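Local coordinates for esterase A (Caulobacter crescentus, PDB 5GKV), which is a penicillin-binding protein homolog of the beta-lactamase family and probably acts as an esterase, at residues Glu196-Ile208 and Ala272-Leu286. Sequence-based numbering, arbitrary orientation.
Sequences EDICEPLGLDLWI and ALARLMGALAHGGTL
L204 comes within 5.1 Å of A272, CA to CA, and strand 206-208 runs almost perpendicular to helix 272-281, at 87°. G203, with positive phi, ends helix 190-202 in a Schellman motif and leaves backbone carbonyls for R275 to meet. R275 NH2 donates to L202 O at 3.0 Å, in the carbonyl plane. R275 NH1 makes a longer bond of 3.3 Å to G203 O, from above that carbonyl's plane. A bend at chi3 (56°) turns the guanidinium so that L204 CD2 lies over one face, off toward its rim, 3.2 Å from R275 NH1. A salt bridge from R275 NH2 to D287 further fixes the group. L204 CD1 meets L286 CD2 tip to tip, and L202 CD1 packs on that same methyl at 3.7 Å. L276 spreads its two methyls: CD1 touches I198 CG2, while CD2 meets L206 CD2 at 3.7 Å. A272 CB sits against D205 O and L206 CB. The carboxylate of D205 turns elsewhere, to W207 NE1 and R217. The contact thus joins a helix end and an edge strand to helix 270-281 and strand 285-286; the helix also packs on helix 82-95 through L276 and on strand 356-362 through L273.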
loop_
_atom_site.group_PDB
_atom_site.type_symbol
_atom_site.label_atom_id
_atom_site.label_comp_id
_atom_site.label_asym_id
_atom_site.label_seq_id
_atom_site.Cartn_x
_atom_site.Cartn_y
_atom_site.Cartn_z
ATOM N N GLU A 196 -15.466 -6.927 6.910
ATOM C CA GLU A 196 -16.853 -6.790 7.358
ATOM C C GLU A 196 -17.495 -5.513 6.836
ATOM O O GLU A 196 -18.661 -5.520 6.427
ATOM C CB GLU A 196 -16.924 -6.808 8.889
ATOM C CG GLU A 196 -16.688 -8.164 9.501
ATOM C CD GLU A 196 -16.781 -8.139 11.018
ATOM O OE1 GLU A 196 -16.827 -7.031 11.601
ATOM O OE2 GLU A 196 -16.796 -9.232 11.619
ATOM N N ASP A 197 -16.763 -4.401 6.860
ATOM C CA ASP A 197 -17.352 -3.101 6.577
ATOM C C ASP A 197 -17.254 -2.695 5.113
ATOM O O ASP A 197 -18.028 -1.832 4.671
ATOM C CB ASP A 197 -16.688 -2.006 7.425
ATOM C CG ASP A 197 -16.994 -2.136 8.924
ATOM O OD1 ASP A 197 -17.776 -3.023 9.332
ATOM O OD2 ASP A 197 -16.426 -1.350 9.701
ATOM N N ILE A 198 -16.328 -3.275 4.351
ATOM C CA ILE A 198 -16.051 -2.762 3.010
ATOM C C ILE A 198 -16.086 -3.874 1.968
ATOM O O ILE A 198 -16.880 -3.817 1.020
ATOM C CB ILE A 198 -14.698 -2.024 2.973
ATOM C CG1 ILE A 198 -14.730 -0.813 3.925
ATOM C CG2 ILE A 198 -14.360 -1.615 1.544
ATOM C CD1 ILE A 198 -13.422 0.003 3.964
ATOM N N CYS A 199 -15.241 -4.896 2.135
ATOM C CA CYS A 199 -15.039 -5.849 1.039
ATOM C C CYS A 199 -16.200 -6.822 0.887
ATOM O O CYS A 199 -16.642 -7.080 -0.238
ATOM C CB CYS A 199 -13.722 -6.593 1.235
ATOM S SG CYS A 199 -12.350 -5.402 1.075
ATOM N N GLU A 200 -16.721 -7.361 1.988
ATOM C CA GLU A 200 -17.911 -8.205 1.858
ATOM C C GLU A 200 -19.113 -7.427 1.332
ATOM O O GLU A 200 -19.706 -7.865 0.335
ATOM C CB GLU A 200 -18.202 -8.920 3.183
ATOM C CG GLU A 200 -17.393 -10.209 3.355
ATOM C CD GLU A 200 -17.505 -10.826 4.750
ATOM O OE1 GLU A 200 -18.251 -10.285 5.602
ATOM O OE2 GLU A 200 -16.833 -11.857 4.993
ATOM N N PRO A 201 -19.511 -6.284 1.897
ATOM C CA PRO A 201 -20.707 -5.606 1.361
ATOM C C PRO A 201 -20.558 -5.145 -0.070
ATOM O O PRO A 201 -21.538 -5.177 -0.824
ATOM C CB PRO A 201 -20.893 -4.406 2.301
ATOM C CG PRO A 201 -20.129 -4.736 3.512
ATOM C CD PRO A 201 -18.997 -5.604 3.099
ATOM N N LEU A 202 -19.365 -4.713 -0.477
ATOM C CA LEU A 202 -19.182 -4.143 -1.804
ATOM C C LEU A 202 -18.626 -5.143 -2.821
ATOM O O LEU A 202 -18.411 -4.766 -3.976
ATOM C CB LEU A 202 -18.277 -2.902 -1.714
ATOM C CG LEU A 202 -18.891 -1.726 -0.930
ATOM C CD1 LEU A 202 -17.937 -0.537 -0.803
ATOM C CD2 LEU A 202 -20.203 -1.289 -1.574
ATOM N N GLY A 203 -18.408 -6.399 -2.423
ATOM C CA GLY A 203 -17.851 -7.413 -3.300
ATOM C C GLY A 203 -16.472 -7.081 -3.849
ATOM O O GLY A 203 -16.231 -7.210 -5.053
ATOM N N LEU A 204 -15.553 -6.642 -2.990
ATOM C CA LEU A 204 -14.189 -6.325 -3.401
ATOM C C LEU A 204 -13.292 -7.526 -3.136
ATOM O O LEU A 204 -13.268 -8.050 -2.020
ATOM C CB LEU A 204 -13.653 -5.098 -2.657
ATOM C CG LEU A 204 -14.468 -3.812 -2.873
ATOM C CD1 LEU A 204 -13.952 -2.686 -2.021
ATOM C CD2 LEU A 204 -14.443 -3.397 -4.328
ATOM N N ASP A 205 -12.539 -7.944 -4.159
ATOM C CA ASP A 205 -11.623 -9.076 -4.011
ATOM C C ASP A 205 -10.291 -8.561 -3.460
ATOM O O ASP A 205 -9.274 -8.472 -4.155
ATOM C CB ASP A 205 -11.453 -9.806 -5.344
ATOM C CG ASP A 205 -11.014 -11.240 -5.161
ATOM O OD1 ASP A 205 -10.918 -11.708 -3.993
ATOM O OD2 ASP A 205 -10.796 -11.918 -6.179
ATOM N N LEU A 206 -10.326 -8.224 -2.169
ATOM C CA LEU A 206 -9.218 -7.580 -1.474
ATOM C C LEU A 206 -9.230 -8.064 -0.031
ATOM O O LEU A 206 -10.294 -8.110 0.601
ATOM C CB LEU A 206 -9.340 -6.049 -1.547
ATOM C CG LEU A 206 -8.556 -5.265 -0.484
ATOM C CD1 LEU A 206 -7.032 -5.350 -0.716
ATOM C CD2 LEU A 206 -9.035 -3.810 -0.382
ATOM N N TRP A 207 -8.052 -8.426 0.478
ATOM C CA TRP A 207 -7.931 -9.157 1.729
ATOM C C TRP A 207 -6.694 -8.702 2.489
ATOM O O TRP A 207 -5.623 -8.528 1.901
ATOM C CB TRP A 207 -7.791 -10.666 1.479
ATOM C CG TRP A 207 -8.787 -11.255 0.552
ATOM C CD1 TRP A 207 -8.867 -11.078 -0.803
ATOM C CD2 TRP A 207 -9.848 -12.160 0.900
ATOM N NE1 TRP A 207 -9.924 -11.792 -1.317
ATOM C CE2 TRP A 207 -10.540 -12.471 -0.298
ATOM C CE3 TRP A 207 -10.279 -12.736 2.101
ATOM C CZ2 TRP A 207 -11.633 -13.329 -0.326
ATOM C CZ3 TRP A 207 -11.370 -13.589 2.073
ATOM C CH2 TRP A 207 -12.034 -13.878 0.865
ATOM N N ILE A 208 -6.821 -8.563 3.804
ATOM C CA ILE A 208 -5.661 -8.517 4.691
ATOM C C ILE A 208 -5.860 -9.651 5.687
ATOM O O ILE A 208 -6.789 -9.609 6.507
ATOM C CB ILE A 208 -5.506 -7.163 5.394
ATOM C CG1 ILE A 208 -5.285 -6.047 4.359
ATOM C CG2 ILE A 208 -4.338 -7.213 6.377
ATOM C CD1 ILE A 208 -5.178 -4.633 4.985
ATOM N N ALA A 272 -10.170 -4.503 -7.757
ATOM C CA ALA A 272 -10.566 -4.285 -6.368
ATOM C C ALA A 272 -9.923 -3.015 -5.818
ATOM O O ALA A 272 -10.604 -2.182 -5.195
ATOM C CB ALA A 272 -10.202 -5.500 -5.515
ATOM N N LEU A 273 -8.623 -2.820 -6.082
ATOM C CA LEU A 273 -7.947 -1.616 -5.601
ATOM C C LEU A 273 -8.428 -0.376 -6.341
ATOM O O LEU A 273 -8.588 0.696 -5.736
ATOM C CB LEU A 273 -6.425 -1.763 -5.739
ATOM C CG LEU A 273 -5.817 -2.829 -4.816
ATOM C CD1 LEU A 273 -4.394 -3.142 -5.267
ATOM C CD2 LEU A 273 -5.843 -2.360 -3.359
ATOM N N ALA A 274 -8.661 -0.493 -7.647
ATOM C CA ALA A 274 -9.119 0.668 -8.406
ATOM C C ALA A 274 -10.485 1.129 -7.920
ATOM O O ALA A 274 -10.752 2.337 -7.852
ATOM C CB ALA A 274 -9.150 0.346 -9.912
ATOM N N ARG A 275 -11.364 0.181 -7.569
ATOM C CA ARG A 275 -12.674 0.545 -7.046
ATOM C C ARG A 275 -12.557 1.191 -5.669
ATOM O O ARG A 275 -13.203 2.210 -5.404
ATOM C CB ARG A 275 -13.577 -0.691 -6.996
ATOM C CG ARG A 275 -13.905 -1.260 -8.371
ATOM C CD ARG A 275 -14.775 -2.513 -8.286
ATOM N NE ARG A 275 -15.996 -2.249 -7.546
ATOM C CZ ARG A 275 -16.662 -3.163 -6.839
ATOM N NH1 ARG A 275 -16.218 -4.416 -6.776
ATOM N NH2 ARG A 275 -17.767 -2.820 -6.183
ATOM N N LEU A 276 -11.721 0.625 -4.790
ATOM C CA LEU A 276 -11.572 1.183 -3.449
ATOM C C LEU A 276 -10.992 2.591 -3.502
ATOM O O LEU A 276 -11.538 3.525 -2.896
ATOM C CB LEU A 276 -10.707 0.259 -2.579
ATOM C CG LEU A 276 -10.512 0.727 -1.125
ATOM C CD1 LEU A 276 -11.842 0.773 -0.390
ATOM C CD2 LEU A 276 -9.544 -0.176 -0.397
ATOM N N MET A 277 -9.874 2.769 -4.225
ATOM C CA MET A 277 -9.328 4.108 -4.388
ATOM C C MET A 277 -10.280 5.001 -5.172
ATOM O O MET A 277 -10.285 6.221 -4.969
ATOM C CB MET A 277 -7.962 4.059 -5.085
ATOM C CG MET A 277 -6.892 3.279 -4.339
ATOM S SD MET A 277 -6.607 3.822 -2.637
ATOM C CE MET A 277 -5.624 5.290 -2.976
ATOM N N GLY A 278 -11.091 4.411 -6.057
ATOM C CA GLY A 278 -12.092 5.190 -6.776
ATOM C C GLY A 278 -13.073 5.890 -5.851
ATOM O O GLY A 278 -13.494 7.020 -6.117
ATOM N N ALA A 279 -13.442 5.234 -4.746
ATOM C CA ALA A 279 -14.308 5.883 -3.770
ATOM C C ALA A 279 -13.652 7.138 -3.203
ATOM O O ALA A 279 -14.316 8.165 -3.018
ATOM C CB ALA A 279 -14.673 4.909 -2.648
ATOM N N LEU A 280 -12.345 7.076 -2.922
ATOM C CA LEU A 280 -11.610 8.256 -2.468
ATOM C C LEU A 280 -11.466 9.313 -3.566
ATOM O O LEU A 280 -11.227 10.486 -3.250
ATOM C CB LEU A 280 -10.224 7.848 -1.951
ATOM C CG LEU A 280 -10.196 6.695 -0.950
ATOM C CD1 LEU A 280 -8.774 6.493 -0.396
ATOM C CD2 LEU A 280 -11.180 6.974 0.191
ATOM N N ALA A 281 -11.598 8.933 -4.837
ATOM C CA ALA A 281 -11.581 9.900 -5.934
ATOM C C ALA A 281 -12.954 10.483 -6.250
ATOM O O ALA A 281 -13.042 11.416 -7.058
ATOM C CB ALA A 281 -11.025 9.260 -7.219
ATOM N N HIS A 282 -14.016 9.953 -5.651
ATOM C CA HIS A 282 -15.398 10.259 -6.009
ATOM C C HIS A 282 -16.226 10.532 -4.751
ATOM O O HIS A 282 -17.272 9.924 -4.505
ATOM C CB HIS A 282 -15.986 9.117 -6.833
ATOM C CG HIS A 282 -17.316 9.424 -7.450
ATOM N ND1 HIS A 282 -17.575 10.605 -8.112
ATOM C CD2 HIS A 282 -18.460 8.701 -7.508
ATOM C CE1 HIS A 282 -18.819 10.594 -8.558
ATOM N NE2 HIS A 282 -19.379 9.452 -8.203
ATOM N N GLY A 283 -15.730 11.442 -3.918
ATOM C CA GLY A 283 -16.500 11.927 -2.791
ATOM C C GLY A 283 -16.677 10.954 -1.651
ATOM O O GLY A 283 -17.547 11.177 -0.801
ATOM N N GLY A 284 -15.883 9.879 -1.607
ATOM C CA GLY A 284 -15.955 8.904 -0.535
ATOM C C GLY A 284 -17.008 7.838 -0.716
ATOM O O GLY A 284 -17.241 7.044 0.202
ATOM N N THR A 285 -17.661 7.793 -1.866
ATOM C CA THR A 285 -18.755 6.866 -2.088
ATOM C C THR A 285 -18.367 5.829 -3.138
ATOM O O THR A 285 -17.724 6.159 -4.134
ATOM C CB THR A 285 -20.001 7.641 -2.504
ATOM O OG1 THR A 285 -20.340 8.536 -1.436
ATOM C CG2 THR A 285 -21.167 6.701 -2.766
ATOM N N LEU A 286 -18.726 4.572 -2.884
ATOM C CA LEU A 286 -18.509 3.482 -3.833
ATOM C C LEU A 286 -19.808 2.704 -3.987
ATOM O O LEU A 286 -20.356 2.207 -2.998
ATOM C CB LEU A 286 -17.383 2.555 -3.369
ATOM C CG LEU A 286 -16.956 1.429 -4.323
ATOM C CD1 LEU A 286 -16.461 1.987 -5.663
ATOM C CD2 LEU A 286 -15.884 0.571 -3.648
#